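Local coordinates for DegV family protein (Streptococcus agalactiae, PDB 3LUP) that binds a long-chain fatty acid, here elaidic acid, and may take part in lipid transport or fatty acid metabolism, at residues D30-I35 against K63-S68; I9-A14 against L90-G95; I235-Q240 against V262-V267; N168-G173 against T270-G275. All blocks are in the same frame, centred on the assembly; numbering follows the deposited sequence.

Contact 1: residues D30-I35 against K63-S68; sequences DIPIII and KTSQPS. With ELA (Elaidic acid), chain B.
Ile34 and Lys63 are the hydrogen-bonded pair of two very short antiparallel strands, Ile34 N giving Lys63 O a bond of 2.6 Å that is nearly straight at 174°. Lys63 N returns one to Ile34 O, and Ser65 N continues the pairing by reaching Pro32 O at 3.2 Å. Between these bonds, Ile33 and Thr64 form the non-hydrogen-bonded pair. Where strand geometry gives out, side chains take over: the CG of Pro32 rests on Ser65 OG, while Ile31 and Pro67 lie side by side with Ile31 CG1 and Pro67 CD 3.8 Å apart. This two-stranded ribbon, separate from both larger sheets of the DegV fold, walls the carboxylate end of the lipid pocket. With chi1 at -57°, CG2 of Ile31 stands anti to the backbone N and meets the ligand, 3.9 Å from ELA C5. Thr64 presents OG1 and CB to the same early methylenes, and its OG1 is in turn hydrogen-bonded to His271 NE2. Gln66 extends alongside the acid group, NE2 lying 3.6 Å from ELA OXT, with OE1 held by Asn102 ND2. Arg175 supplies a hydrogen bond to the carboxylate, and Ser68 OG caps the following helix at Glu71 N.

Contact 2: residues I9-A14 against L90-G95; sequences ITDTSA and LFIAAG
At the C-terminal ends of the two central strands of the four-stranded parallel sheet, strand 6-11 is bonded to the segment that follows strand 86-89. Ile9 O takes the N-H of Leu90 at 2.7 Å, almost in line with the carbonyl bond. One residue on, Thr10 OG1 donates to Leu90 O at 3.0 Å, and Gln127 NE2 is a second donor to that same buried oxygen. Asp11 carries the link further. Its chi1 of 51° sets the carboxylate between Ile92 N and the turn at Ser13. OD2 receives Ile92 N at 3.0 Å through its syn lone pair, whereas OD1 accepts from both N and OG of Ser13. The bond from Ser13 N makes an Asx turn within the type I turn Asp11-Ala14, and Ser13 OG is also bonded to Thr123 OG1. These bonds fix the rotation of the carboxylate. Phe91 packs alongside: Asp11 OD2 sits at the edge of its ring, Ile9 O lies over one face, and Ile9 CG2 touches CE1 of Phe91 at 3.4 Å. Phe99 meets the ring edge-to-face. Ile92 in turn touches the lipid, as befits the Rossmann-like alpha/beta layout, in which binding sites are typically built from loops at the C-terminal ends of parallel strands.

Contact 3: residues I235-Q240 against V262-V267; sequences IHSRAQ and VSFGGV
His236 exchanges backbone bonds with strand 259-263 and the residue just beyond it, using both of its polar main-chain atoms. Its N donates to Val262 O at 3.2 Å, in the carbonyl plane, and its O accepts Phe264 N at 3.0 Å, although that donor stands well above the carbonyl plane. A water links the two segments: it accepts from Arg238 N at 2.9 Å, lies 2.7 Å from Ser263 OG, and adds a weak bond to His236 O. The imidazole is turned into the following loop, where ND1 accepts Ala239 N at 2.9 Å just ahead of helix 240-252, fixing the ring's rotation. Ser263 OG lies over one of its faces. Ser237 OG looks elsewhere, to Gly273 O and Ala276 N. Apolar contacts fill the other side of the sheet. Ile235 CG2 stands over the centre of the Phe264 ring in a CH-pi contact, 3.3 Å from the centroid, while CG1 runs alongside Val262 CG2. The ring is brought under Ile235 by a chi1 of -67°, with Ser237 N at its edge. Ile235 and Phe264 both touch the fatty acid. Strands 230-236 and 259-263 are the parallel pair of a beta-alpha-beta unit joined through helix 240-252; strand 277-283 flanks the first of them, helix 124-138 meets Ile235 and Phe264, and helix 266-272 begins directly after Gly265.

Contact 4: residues N168-G173 against T270-G275; sequences NHLVKG and THLGEG. With ELA (Elaidic acid), chain B.
The imidazole of His169 lies flat against Gly273, whose CA stands over the ring centre, 3.3 Å from the centroid, in a CH-pi contact. At the edge of the same ring, ND1 donates to Thr270 O at 3.0 Å; the acceptor lies in the ring plane, but the nitrogen approaches from above the plane of the carbonyl. One bond and one covered face thus fix this buried ring in orientation. The second imidazole, His271, is sandwiched differently: ELA C8 covers one face and Thr270 CG2 the opposite one, while a water sits in plane at its edge. That water lies 2.9 Å from ND1 of His271 and donates to His169 O, an oxygen that also accepts Gly173 N within its own helix. NE2 has its partner in segment 63-68, so partners on both nitrogens hold the ring broadside to the lipid chain, with CD2 of His271 3.4 Å from ELA C7. A second water joins the backbones, accepting from Leu170 N at 2.8 Å and donating to Leu272 O. Beside it Leu170 and Leu272 run side by side, CD1 of Leu272 touching ELA C12 at 3.5 Å. Helix 168-173 therefore packs against the last turn of helix 266-272, where positive phi at Gly273 ends the helix and leads the chain toward strand 277-283; Arg175, two residues beyond Gly173, touches His271.

In the fold
Contacts 2, 3 and 4 are buried, whereas contact 1 is only partly so and includes an exposed lysine. Contacts 2 and 3 extend parallel strand pairs from two different sheets, the first adding side-chain oxygens to a backbone bond, the second held by backbone bonds and a CH-pi contact. Contact 1 is antiparallel and contact 4 joins helices through imidazoles and waters. Contacts 3 and 4 share helix 266-272 and are bonded together through backbone and a serine; contact 1 is hydrogen-bonded to contact 4, packs on Val267 of contact 3, and touches contact 2 where Ile31 packs on Asp11 and Ser13. All four contribute to the elaidic acid pocket, contact 1 at its carboxylate end.

Contact 1: residues D30-I35 against K63-S68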
loop_
_atom_site.group_PDB
_atom_site.type_symbol
_atom_site.label_atom_id
_atom_site.label_comp_id
_atom_site.label_asym_id
_atom_site.label_seq_id
_atom_site.Cartn_x
_atom_site.Cartn_y
_atom_site.Cartn_z
ATOM N N ASP A 30 -9.806 -8.124 5.490
ATOM C CA ASP A 30 -8.563 -8.830 5.819
ATOM C C ASP A 30 -7.906 -9.532 4.635
ATOM O O ASP A 30 -8.579 -10.127 3.794
ATOM C CB ASP A 30 -8.788 -9.833 6.949
ATOM C CG ASP A 30 -9.281 -9.172 8.227
ATOM O OD1 ASP A 30 -8.852 -8.033 8.541
ATOM O OD2 ASP A 30 -10.118 -9.794 8.919
ATOM N N ILE A 31 -6.580 -9.450 4.583
ATOM C CA ILE A 31 -5.775 -10.188 3.596
ATOM C C ILE A 31 -5.071 -11.372 4.253
ATOM O O ILE A 31 -4.244 -11.187 5.138
ATOM C CB ILE A 31 -4.730 -9.277 2.883
ATOM C CG1 ILE A 31 -5.439 -8.091 2.202
ATOM C CG2 ILE A 31 -3.882 -10.103 1.895
ATOM C CD1 ILE A 31 -4.538 -7.077 1.544
ATOM N N PRO A 32 -5.416 -12.593 3.833
ATOM C CA PRO A 32 -4.779 -13.786 4.382
ATOM C C PRO A 32 -3.323 -13.972 3.938
ATOM O O PRO A 32 -2.960 -13.636 2.809
ATOM C CB PRO A 32 -5.644 -14.927 3.833
ATOM C CG PRO A 32 -6.954 -14.284 3.457
ATOM C CD PRO A 32 -6.541 -12.937 2.943
ATOM N N ILE A 33 -2.498 -14.482 4.845
ATOM C CA ILE A 33 -1.172 -14.943 4.487
ATOM C C ILE A 33 -1.132 -16.474 4.577
ATOM O O ILE A 33 -1.719 -17.071 5.480
ATOM C CB ILE A 33 -0.055 -14.299 5.359
ATOM C CG1 ILE A 33 0.220 -15.126 6.606
ATOM C CG2 ILE A 33 -0.378 -12.841 5.742
ATOM C CD1 ILE A 33 1.588 -14.893 7.153
ATOM N N ILE A 34 -0.464 -17.110 3.627
ATOM C CA ILE A 34 -0.397 -18.567 3.619
ATOM C C ILE A 34 1.035 -19.039 3.837
ATOM O O ILE A 34 1.883 -18.935 2.941
ATOM C CB ILE A 34 -0.958 -19.187 2.306
ATOM C CG1 ILE A 34 -2.278 -18.520 1.888
ATOM C CG2 ILE A 34 -1.143 -20.689 2.470
ATOM C CD1 ILE A 34 -2.488 -18.462 0.375
ATOM N N ILE A 35 1.292 -19.550 5.040
ATOM C CA ILE A 35 2.592 -20.121 5.372
ATOM C C ILE A 35 2.596 -21.558 4.849
ATOM O O ILE A 35 2.274 -21.780 3.682
ATOM C CB ILE A 35 2.882 -20.034 6.880
ATOM C CG1 ILE A 35 2.370 -18.695 7.451
ATOM C CG2 ILE A 35 4.383 -20.241 7.153
ATOM C CD1 ILE A 35 3.366 -17.551 7.427
ATOM N N LYS A 63 2.760 -17.152 0.800
ATOM C CA LYS A 63 1.962 -16.472 -0.213
ATOM C C LYS A 63 0.886 -15.643 0.474
ATOM O O LYS A 63 0.614 -15.812 1.661
ATOM C CB LYS A 63 1.321 -17.476 -1.171
ATOM C CG LYS A 63 2.280 -18.468 -1.786
ATOM C CD LYS A 63 1.705 -19.129 -3.034
ATOM C CE LYS A 63 1.671 -18.148 -4.202
ATOM N NZ LYS A 63 2.384 -18.703 -5.388
ATOM N N THR A 64 0.285 -14.729 -0.268
ATOM C CA THR A 64 -0.926 -14.093 0.203
ATOM C C THR A 64 -2.054 -14.442 -0.759
ATOM O O THR A 64 -1.819 -14.995 -1.845
ATOM C CB THR A 64 -0.783 -12.567 0.321
ATOM O OG1 THR A 64 -0.410 -12.034 -0.944
ATOM C CG2 THR A 64 0.282 -12.198 1.358
ATOM N N SER A 65 -3.283 -14.148 -0.343
ATOM C CA SER A 65 -4.435 -14.302 -1.211
ATOM C C SER A 65 -5.254 -13.041 -1.121
ATOM O O SER A 65 -5.144 -12.302 -0.146
ATOM C CB SER A 65 -5.272 -15.504 -0.800
ATOM O OG SER A 65 -5.783 -15.279 0.495
ATOM N N GLN A 66 -6.057 -12.799 -2.156
ATOM C CA GLN A 66 -6.954 -11.654 -2.227
ATOM C C GLN A 66 -7.906 -11.681 -1.040
ATOM O O GLN A 66 -8.219 -12.761 -0.533
ATOM C CB GLN A 66 -7.756 -11.705 -3.528
ATOM C CG GLN A 66 -6.928 -11.468 -4.776
ATOM C CD GLN A 66 -7.643 -11.866 -6.054
ATOM O OE1 GLN A 66 -8.816 -11.523 -6.276
ATOM N NE2 GLN A 66 -6.936 -12.584 -6.911
ATOM N N PRO A 67 -8.352 -10.502 -0.567
ATOM C CA PRO A 67 -9.435 -10.528 0.422
ATOM C C PRO A 67 -10.665 -11.224 -0.161
ATOM O O PRO A 67 -10.760 -11.384 -1.375
ATOM C CB PRO A 67 -9.721 -9.045 0.704
ATOM C CG PRO A 67 -8.802 -8.267 -0.149
ATOM C CD PRO A 67 -7.740 -9.172 -0.685
ATOM N N SER A 68 -11.573 -11.662 0.704
ATOM C CA SER A 68 -12.764 -12.406 0.277
ATOM C C SER A 68 -13.770 -11.556 -0.545
ATOM O O SER A 68 -14.243 -10.506 -0.087
ATOM C CB SER A 68 -13.432 -13.038 1.506
ATOM O OG SER A 68 -14.698 -13.593 1.193
HETATM C CA ELA B . -2.883 -11.752 -4.382
HETATM C C ELA B . -2.807 -13.194 -4.895
HETATM O O ELA B . -1.809 -13.946 -4.691
HETATM C C3 ELA B . -2.854 -11.633 -2.860
HETATM C C4 ELA B . -3.239 -10.228 -2.409
HETATM C C5 ELA B . -2.156 -9.566 -1.533
HETATM C C6 ELA B . -1.078 -8.886 -2.387
HETATM C C7 ELA B . 0.228 -8.514 -1.694
HETATM C C8 ELA B . 1.204 -7.908 -2.710
HETATM C C9 ELA B . 2.045 -6.800 -2.091
HETATM C C10 ELA B . 3.235 -6.241 -2.777
HETATM C C11 ELA B . 4.332 -5.590 -1.959
HETATM C C12 ELA B . 4.749 -4.231 -2.508
HETATM C C13 ELA B . 4.348 -3.071 -1.613
HETATM C C14 ELA B . 5.312 -1.894 -1.689
HETATM C C15 ELA B . 4.893 -0.807 -0.688
HETATM C C16 ELA B . 5.591 0.537 -0.904
HETATM C C17 ELA B . 4.586 1.629 -1.255
HETATM C C18 ELA B . 4.943 2.973 -0.632
HETATM O OXT ELA B . -3.765 -13.645 -5.565
#

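Contact 2: residues I9-A14 against L90-G95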
loop_
_atom_site.group_PDB
_atom_site.type_symbol
_atom_site.label_atom_id
_atom_site.label_comp_id
_atom_site.label_asym_id
_atom_site.label_seq_id
_atom_site.Cartn_x
_atom_site.Cartn_y
_atom_site.Cartn_z
ATOM N N ILE A 9 -14.267 1.656 2.243
ATOM C CA ILE A 9 -13.729 0.305 2.340
ATOM C C ILE A 9 -12.295 0.216 1.812
ATOM O O ILE A 9 -11.939 0.789 0.757
ATOM C CB ILE A 9 -14.640 -0.769 1.680
ATOM C CG1 ILE A 9 -16.024 -0.779 2.317
ATOM C CG2 ILE A 9 -14.080 -2.153 1.890
ATOM C CD1 ILE A 9 -16.990 0.198 1.729
ATOM N N THR A 10 -11.488 -0.503 2.587
ATOM C CA THR A 10 -10.099 -0.728 2.275
ATOM C C THR A 10 -9.698 -2.108 2.762
ATOM O O THR A 10 -10.538 -2.852 3.241
ATOM C CB THR A 10 -9.197 0.364 2.894
ATOM O OG1 THR A 10 -7.841 0.145 2.470
ATOM C CG2 THR A 10 -9.280 0.350 4.413
ATOM N N ASP A 11 -8.425 -2.451 2.627
ATOM C CA ASP A 11 -7.946 -3.733 3.095
ATOM C C ASP A 11 -6.798 -3.493 4.054
ATOM O O ASP A 11 -6.350 -2.372 4.212
ATOM C CB ASP A 11 -7.545 -4.633 1.921
ATOM C CG ASP A 11 -6.603 -3.939 0.942
ATOM O OD1 ASP A 11 -5.501 -3.491 1.376
ATOM O OD2 ASP A 11 -6.978 -3.840 -0.260
ATOM N N THR A 12 -6.341 -4.548 4.711
ATOM C CA THR A 12 -5.333 -4.419 5.753
ATOM C C THR A 12 -3.925 -4.080 5.231
ATOM O O THR A 12 -3.018 -3.848 6.033
ATOM C CB THR A 12 -5.267 -5.667 6.634
ATOM O OG1 THR A 12 -4.896 -6.780 5.825
ATOM C CG2 THR A 12 -6.612 -5.939 7.279
ATOM N N SER A 13 -3.746 -4.014 3.910
ATOM C CA SER A 13 -2.466 -3.583 3.346
ATOM C C SER A 13 -2.302 -2.067 3.416
ATOM O O SER A 13 -1.195 -1.555 3.317
ATOM C CB SER A 13 -2.294 -4.077 1.905
ATOM O OG SER A 13 -2.895 -3.189 0.961
ATOM N N ALA A 14 -3.409 -1.349 3.573
ATOM C CA ALA A 14 -3.374 0.109 3.745
ATOM C C ALA A 14 -2.871 0.445 5.137
ATOM O O ALA A 14 -3.298 -0.164 6.114
ATOM C CB ALA A 14 -4.743 0.685 3.545
ATOM N N LEU A 90 -11.133 1.719 -1.685
ATOM C CA LEU A 90 -9.718 2.038 -1.959
ATOM C C LEU A 90 -8.787 0.890 -1.528
ATOM O O LEU A 90 -8.275 0.849 -0.399
ATOM C CB LEU A 90 -9.314 3.345 -1.277
ATOM C CG LEU A 90 -9.970 4.635 -1.766
ATOM C CD1 LEU A 90 -9.515 5.797 -0.895
ATOM C CD2 LEU A 90 -9.650 4.900 -3.226
ATOM N N PHE A 91 -8.591 -0.043 -2.453
ATOM C CA PHE A 91 -7.862 -1.261 -2.170
ATOM C C PHE A 91 -6.482 -1.272 -2.819
ATOM O O PHE A 91 -6.173 -0.442 -3.694
ATOM C CB PHE A 91 -8.660 -2.474 -2.645
ATOM C CG PHE A 91 -10.075 -2.496 -2.152
ATOM C CD1 PHE A 91 -10.356 -2.821 -0.824
ATOM C CD2 PHE A 91 -11.125 -2.185 -3.014
ATOM C CE1 PHE A 91 -11.657 -2.823 -0.357
ATOM C CE2 PHE A 91 -12.429 -2.197 -2.572
ATOM C CZ PHE A 91 -12.706 -2.511 -1.231
ATOM N N ILE A 92 -5.669 -2.225 -2.362
ATOM C CA ILE A 92 -4.387 -2.591 -2.961
ATOM C C ILE A 92 -4.340 -2.470 -4.517
ATOM O O ILE A 92 -5.306 -2.809 -5.220
ATOM C CB ILE A 92 -4.001 -4.018 -2.462
ATOM C CG1 ILE A 92 -2.588 -4.409 -2.877
ATOM C CG2 ILE A 92 -5.005 -5.068 -2.928
ATOM C CD1 ILE A 92 -1.910 -5.352 -1.886
ATOM N N ALA A 93 -3.216 -1.958 -5.030
ATOM C CA ALA A 93 -2.946 -1.813 -6.475
ATOM C C ALA A 93 -3.379 -2.976 -7.369
ATOM O O ALA A 93 -3.026 -4.124 -7.114
ATOM C CB ALA A 93 -1.455 -1.561 -6.679
ATOM N N ALA A 94 -4.109 -2.670 -8.438
ATOM C CA ALA A 94 -4.430 -3.640 -9.515
ATOM C C ALA A 94 -3.204 -4.392 -10.057
ATOM O O ALA A 94 -3.309 -5.551 -10.445
ATOM C CB ALA A 94 -5.150 -2.929 -10.671
ATOM N N GLY A 95 -2.047 -3.718 -10.087
ATOM C CA GLY A 95 -0.805 -4.274 -10.627
ATOM C C GLY A 95 -0.054 -5.239 -9.718
ATOM O O GLY A 95 0.978 -5.791 -10.110
#

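Contact 3: residues I235-Q240 against V262-V267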
loop_
_atom_site.group_PDB
_atom_site.type_symbol
_atom_site.label_atom_id
_atom_site.label_comp_id
_atom_site.label_asym_id
_atom_site.label_seq_id
_atom_site.Cartn_x
_atom_site.Cartn_y
_atom_site.Cartn_z
ATOM N N ILE A 235 8.926 3.579 5.127
ATOM C CA ILE A 235 8.291 2.338 5.542
ATOM C C ILE A 235 9.321 1.223 5.441
ATOM O O ILE A 235 10.075 1.179 4.482
ATOM C CB ILE A 235 7.061 2.020 4.664
ATOM C CG1 ILE A 235 6.260 3.297 4.377
ATOM C CG2 ILE A 235 6.185 0.959 5.325
ATOM C CD1 ILE A 235 5.841 3.445 2.932
ATOM N N HIS A 236 9.369 0.340 6.433
ATOM C CA HIS A 236 10.362 -0.712 6.444
ATOM C C HIS A 236 9.833 -2.014 7.019
ATOM O O HIS A 236 8.904 -2.017 7.837
ATOM C CB HIS A 236 11.589 -0.261 7.238
ATOM C CG HIS A 236 11.327 -0.096 8.696
ATOM N ND1 HIS A 236 11.621 -1.075 9.617
ATOM C CD2 HIS A 236 10.761 0.918 9.389
ATOM C CE1 HIS A 236 11.266 -0.664 10.821
ATOM N NE2 HIS A 236 10.746 0.546 10.711
ATOM N N SER A 237 10.433 -3.123 6.594
ATOM C CA SER A 237 10.144 -4.421 7.195
ATOM C C SER A 237 11.334 -4.852 8.060
ATOM O O SER A 237 12.222 -5.572 7.608
ATOM C CB SER A 237 9.792 -5.465 6.125
ATOM O OG SER A 237 10.840 -5.601 5.168
ATOM N N ARG A 238 11.346 -4.387 9.309
ATOM C CA ARG A 238 12.457 -4.642 10.249
ATOM C C ARG A 238 13.807 -4.164 9.686
ATOM O O ARG A 238 14.780 -4.917 9.634
ATOM C CB ARG A 238 12.513 -6.123 10.669
ATOM C CG ARG A 238 11.254 -6.640 11.366
ATOM C CD ARG A 238 11.515 -7.000 12.802
ATOM N NE ARG A 238 10.316 -7.532 13.456
ATOM C CZ ARG A 238 10.196 -8.768 13.943
ATOM N NH1 ARG A 238 11.201 -9.637 13.851
ATOM N NH2 ARG A 238 9.057 -9.137 14.521
ATOM N N ALA A 239 13.831 -2.909 9.244
ATOM C CA ALA A 239 15.026 -2.259 8.701
ATOM C C ALA A 239 15.129 -0.871 9.327
ATOM O O ALA A 239 15.344 0.131 8.645
ATOM C CB ALA A 239 14.963 -2.177 7.171
ATOM N N GLN A 240 14.947 -0.851 10.647
ATOM C CA GLN A 240 15.101 0.328 11.498
ATOM C C GLN A 240 16.229 1.271 11.077
ATOM O O GLN A 240 15.999 2.464 10.865
ATOM C CB GLN A 240 15.358 -0.134 12.934
ATOM C CG GLN A 240 15.199 0.955 13.976
ATOM C CD GLN A 240 13.795 1.518 13.984
ATOM O OE1 GLN A 240 12.825 0.810 13.681
ATOM N NE2 GLN A 240 13.674 2.802 14.309
ATOM N N VAL A 262 7.082 4.279 9.545
ATOM C CA VAL A 262 6.056 3.278 9.803
ATOM C C VAL A 262 6.519 1.935 9.269
ATOM O O VAL A 262 7.372 1.875 8.372
ATOM C CB VAL A 262 4.693 3.645 9.149
ATOM C CG1 VAL A 262 4.140 4.916 9.746
ATOM C CG2 VAL A 262 4.798 3.758 7.618
ATOM N N SER A 263 5.944 0.868 9.820
ATOM C CA SER A 263 6.270 -0.491 9.419
ATOM C C SER A 263 5.336 -1.113 8.387
ATOM O O SER A 263 4.182 -0.685 8.239
ATOM C CB SER A 263 6.313 -1.379 10.643
ATOM O OG SER A 263 7.554 -1.179 11.268
ATOM N N PHE A 264 5.864 -2.120 7.681
ATOM C CA PHE A 264 5.050 -3.020 6.879
ATOM C C PHE A 264 4.477 -4.108 7.795
ATOM O O PHE A 264 4.997 -4.341 8.895
ATOM C CB PHE A 264 5.878 -3.675 5.761
ATOM C CG PHE A 264 6.365 -2.714 4.687
ATOM C CD1 PHE A 264 5.465 -2.080 3.817
ATOM C CD2 PHE A 264 7.729 -2.482 4.511
ATOM C CE1 PHE A 264 5.928 -1.203 2.797
ATOM C CE2 PHE A 264 8.193 -1.607 3.524
ATOM C CZ PHE A 264 7.292 -0.971 2.660
ATOM N N GLY A 265 3.394 -4.749 7.350
ATOM C CA GLY A 265 2.867 -5.960 7.984
ATOM C C GLY A 265 3.317 -7.196 7.204
ATOM O O GLY A 265 4.132 -7.088 6.290
ATOM N N GLY A 266 2.787 -8.365 7.573
ATOM C CA GLY A 266 3.202 -9.639 7.009
ATOM C C GLY A 266 2.803 -9.760 5.557
ATOM O O GLY A 266 3.453 -10.457 4.776
ATOM N N VAL A 267 1.733 -9.065 5.188
ATOM C CA VAL A 267 1.253 -9.060 3.809
ATOM C C VAL A 267 2.351 -8.578 2.850
ATOM O O VAL A 267 2.719 -9.304 1.928
ATOM C CB VAL A 267 -0.059 -8.253 3.673
ATOM C CG1 VAL A 267 -0.478 -8.144 2.228
ATOM C CG2 VAL A 267 -1.176 -8.926 4.500
HETATM O O HOH W 1 9.315 -3.199 10.995
#

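Contact 4: residues N168-G173 against T270-G275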
loop_
_atom_site.group_PDB
_atom_site.type_symbol
_atom_site.label_atom_id
_atom_site.label_comp_id
_atom_site.label_asym_id
_atom_site.label_seq_id
_atom_site.Cartn_x
_atom_site.Cartn_y
_atom_site.Cartn_z
ATOM N N ASN A 168 14.382 -12.306 -3.999
ATOM C CA ASN A 168 13.635 -13.546 -4.189
ATOM C C ASN A 168 12.148 -13.381 -3.946
ATOM O O ASN A 168 11.333 -13.824 -4.755
ATOM C CB ASN A 168 14.193 -14.639 -3.286
ATOM C CG ASN A 168 15.681 -14.759 -3.417
ATOM O OD1 ASN A 168 16.182 -15.299 -4.417
ATOM N ND2 ASN A 168 16.416 -14.211 -2.433
ATOM N N HIS A 169 11.809 -12.729 -2.837
ATOM C CA HIS A 169 10.425 -12.446 -2.503
ATOM C C HIS A 169 9.706 -11.758 -3.649
ATOM O O HIS A 169 8.662 -12.229 -4.097
ATOM C CB HIS A 169 10.348 -11.601 -1.250
ATOM C CG HIS A 169 10.832 -12.305 -0.027
ATOM N ND1 HIS A 169 9.978 -12.771 0.951
ATOM C CD2 HIS A 169 12.085 -12.621 0.381
ATOM C CE1 HIS A 169 10.681 -13.343 1.911
ATOM N NE2 HIS A 169 11.962 -13.263 1.592
ATOM N N LEU A 170 10.280 -10.662 -4.137
ATOM C CA LEU A 170 9.679 -9.932 -5.243
ATOM C C LEU A 170 9.601 -10.691 -6.563
ATOM O O LEU A 170 8.608 -10.566 -7.282
ATOM C CB LEU A 170 10.354 -8.587 -5.444
ATOM C CG LEU A 170 9.693 -7.435 -4.682
ATOM C CD1 LEU A 170 10.428 -6.145 -4.955
ATOM C CD2 LEU A 170 8.216 -7.297 -5.045
ATOM N N VAL A 171 10.630 -11.475 -6.864
ATOM C CA VAL A 171 10.720 -12.203 -8.126
ATOM C C VAL A 171 9.826 -13.442 -8.098
ATOM O O VAL A 171 8.971 -13.613 -8.971
ATOM C CB VAL A 171 12.191 -12.599 -8.431
ATOM C CG1 VAL A 171 12.298 -13.540 -9.649
ATOM C CG2 VAL A 171 13.072 -11.345 -8.602
ATOM N N LYS A 172 10.023 -14.294 -7.089
ATOM C CA LYS A 172 9.302 -15.559 -6.988
ATOM C C LYS A 172 7.838 -15.377 -6.572
ATOM O O LYS A 172 6.946 -16.090 -7.069
ATOM C CB LYS A 172 10.043 -16.553 -6.092
ATOM C CG LYS A 172 11.014 -17.400 -6.900
ATOM C CD LYS A 172 11.818 -18.394 -6.075
ATOM C CE LYS A 172 13.138 -17.773 -5.605
ATOM N NZ LYS A 172 14.196 -18.810 -5.338
ATOM N N GLY A 173 7.594 -14.404 -5.694
ATOM C CA GLY A 173 6.232 -13.989 -5.355
ATOM C C GLY A 173 5.530 -13.420 -6.571
ATOM O O GLY A 173 4.317 -13.515 -6.692
ATOM N N THR A 270 5.898 -10.440 3.203
ATOM C CA THR A 270 5.840 -11.606 2.314
ATOM C C THR A 270 6.403 -11.355 0.904
ATOM O O THR A 270 7.116 -12.195 0.366
ATOM C CB THR A 270 4.387 -12.179 2.211
ATOM O OG1 THR A 270 3.968 -12.676 3.489
ATOM C CG2 THR A 270 4.307 -13.318 1.199
ATOM N N HIS A 271 6.086 -10.211 0.306
ATOM C CA HIS A 271 6.489 -9.956 -1.081
ATOM C C HIS A 271 7.797 -9.176 -1.201
ATOM O O HIS A 271 8.492 -9.248 -2.222
ATOM C CB HIS A 271 5.350 -9.273 -1.842
ATOM C CG HIS A 271 4.135 -10.138 -1.964
ATOM N ND1 HIS A 271 3.963 -11.039 -2.992
ATOM C CD2 HIS A 271 3.065 -10.290 -1.146
ATOM C CE1 HIS A 271 2.819 -11.682 -2.822
ATOM N NE2 HIS A 271 2.254 -11.242 -1.712
ATOM N N LEU A 272 8.138 -8.449 -0.147
ATOM C CA LEU A 272 9.322 -7.628 -0.158
ATOM C C LEU A 272 10.510 -8.338 0.497
ATOM O O LEU A 272 11.667 -8.085 0.143
ATOM C CB LEU A 272 9.020 -6.299 0.534
ATOM C CG LEU A 272 8.885 -5.030 -0.310
ATOM C CD1 LEU A 272 7.937 -5.196 -1.497
ATOM C CD2 LEU A 272 8.484 -3.855 0.576
ATOM N N GLY A 273 10.211 -9.235 1.435
ATOM C CA GLY A 273 11.228 -9.855 2.259
ATOM C C GLY A 273 11.466 -8.992 3.478
ATOM O O GLY A 273 10.961 -7.858 3.550
ATOM N N GLU A 274 12.215 -9.535 4.442
ATOM C CA GLU A 274 12.692 -8.766 5.579
ATOM C C GLU A 274 13.883 -7.923 5.122
ATOM O O GLU A 274 14.535 -8.253 4.121
ATOM C CB GLU A 274 13.092 -9.690 6.740
ATOM C CG GLU A 274 13.590 -8.962 7.983
ATOM C CD GLU A 274 13.603 -9.837 9.221
ATOM O OE1 GLU A 274 13.284 -11.034 9.090
ATOM O OE2 GLU A 274 13.932 -9.340 10.329
ATOM N N GLY A 275 14.159 -6.848 5.863
ATOM C CA GLY A 275 15.215 -5.906 5.528
ATOM C C GLY A 275 14.866 -4.886 4.446
ATOM O O GLY A 275 15.746 -4.124 4.027
HETATM C CA ELA B . -2.883 -11.752 -4.382
HETATM C C ELA B . -2.807 -13.194 -4.895
HETATM O O ELA B . -1.809 -13.946 -4.691
HETATM C C3 ELA B . -2.854 -11.633 -2.860
HETATM C C4 ELA B . -3.239 -10.228 -2.409
HETATM C C5 ELA B . -2.156 -9.566 -1.533
HETATM C C6 ELA B . -1.078 -8.886 -2.387
HETATM C C7 ELA B . 0.228 -8.514 -1.694
HETATM C C8 ELA B . 1.204 -7.908 -2.710
HETATM C C9 ELA B . 2.045 -6.800 -2.091
HETATM C C10 ELA B . 3.235 -6.241 -2.777
HETATM C C11 ELA B . 4.332 -5.590 -1.959
HETATM C C12 ELA B . 4.749 -4.231 -2.508
HETATM C C13 ELA B . 4.348 -3.071 -1.613
HETATM C C14 ELA B . 5.312 -1.894 -1.689
HETATM C C15 ELA B . 4.893 -0.807 -0.688
HETATM C C16 ELA B . 5.591 0.537 -0.904
HETATM C C17 ELA B . 4.586 1.629 -1.255
HETATM C C18 ELA B . 4.943 2.973 -0.632
HETATM O OXT ELA B . -3.765 -13.645 -5.565
HETATM O O HOH W 2 6.207 -10.933 -4.794
HETATM O O HOH W 3 11.964 -9.010 -2.649
#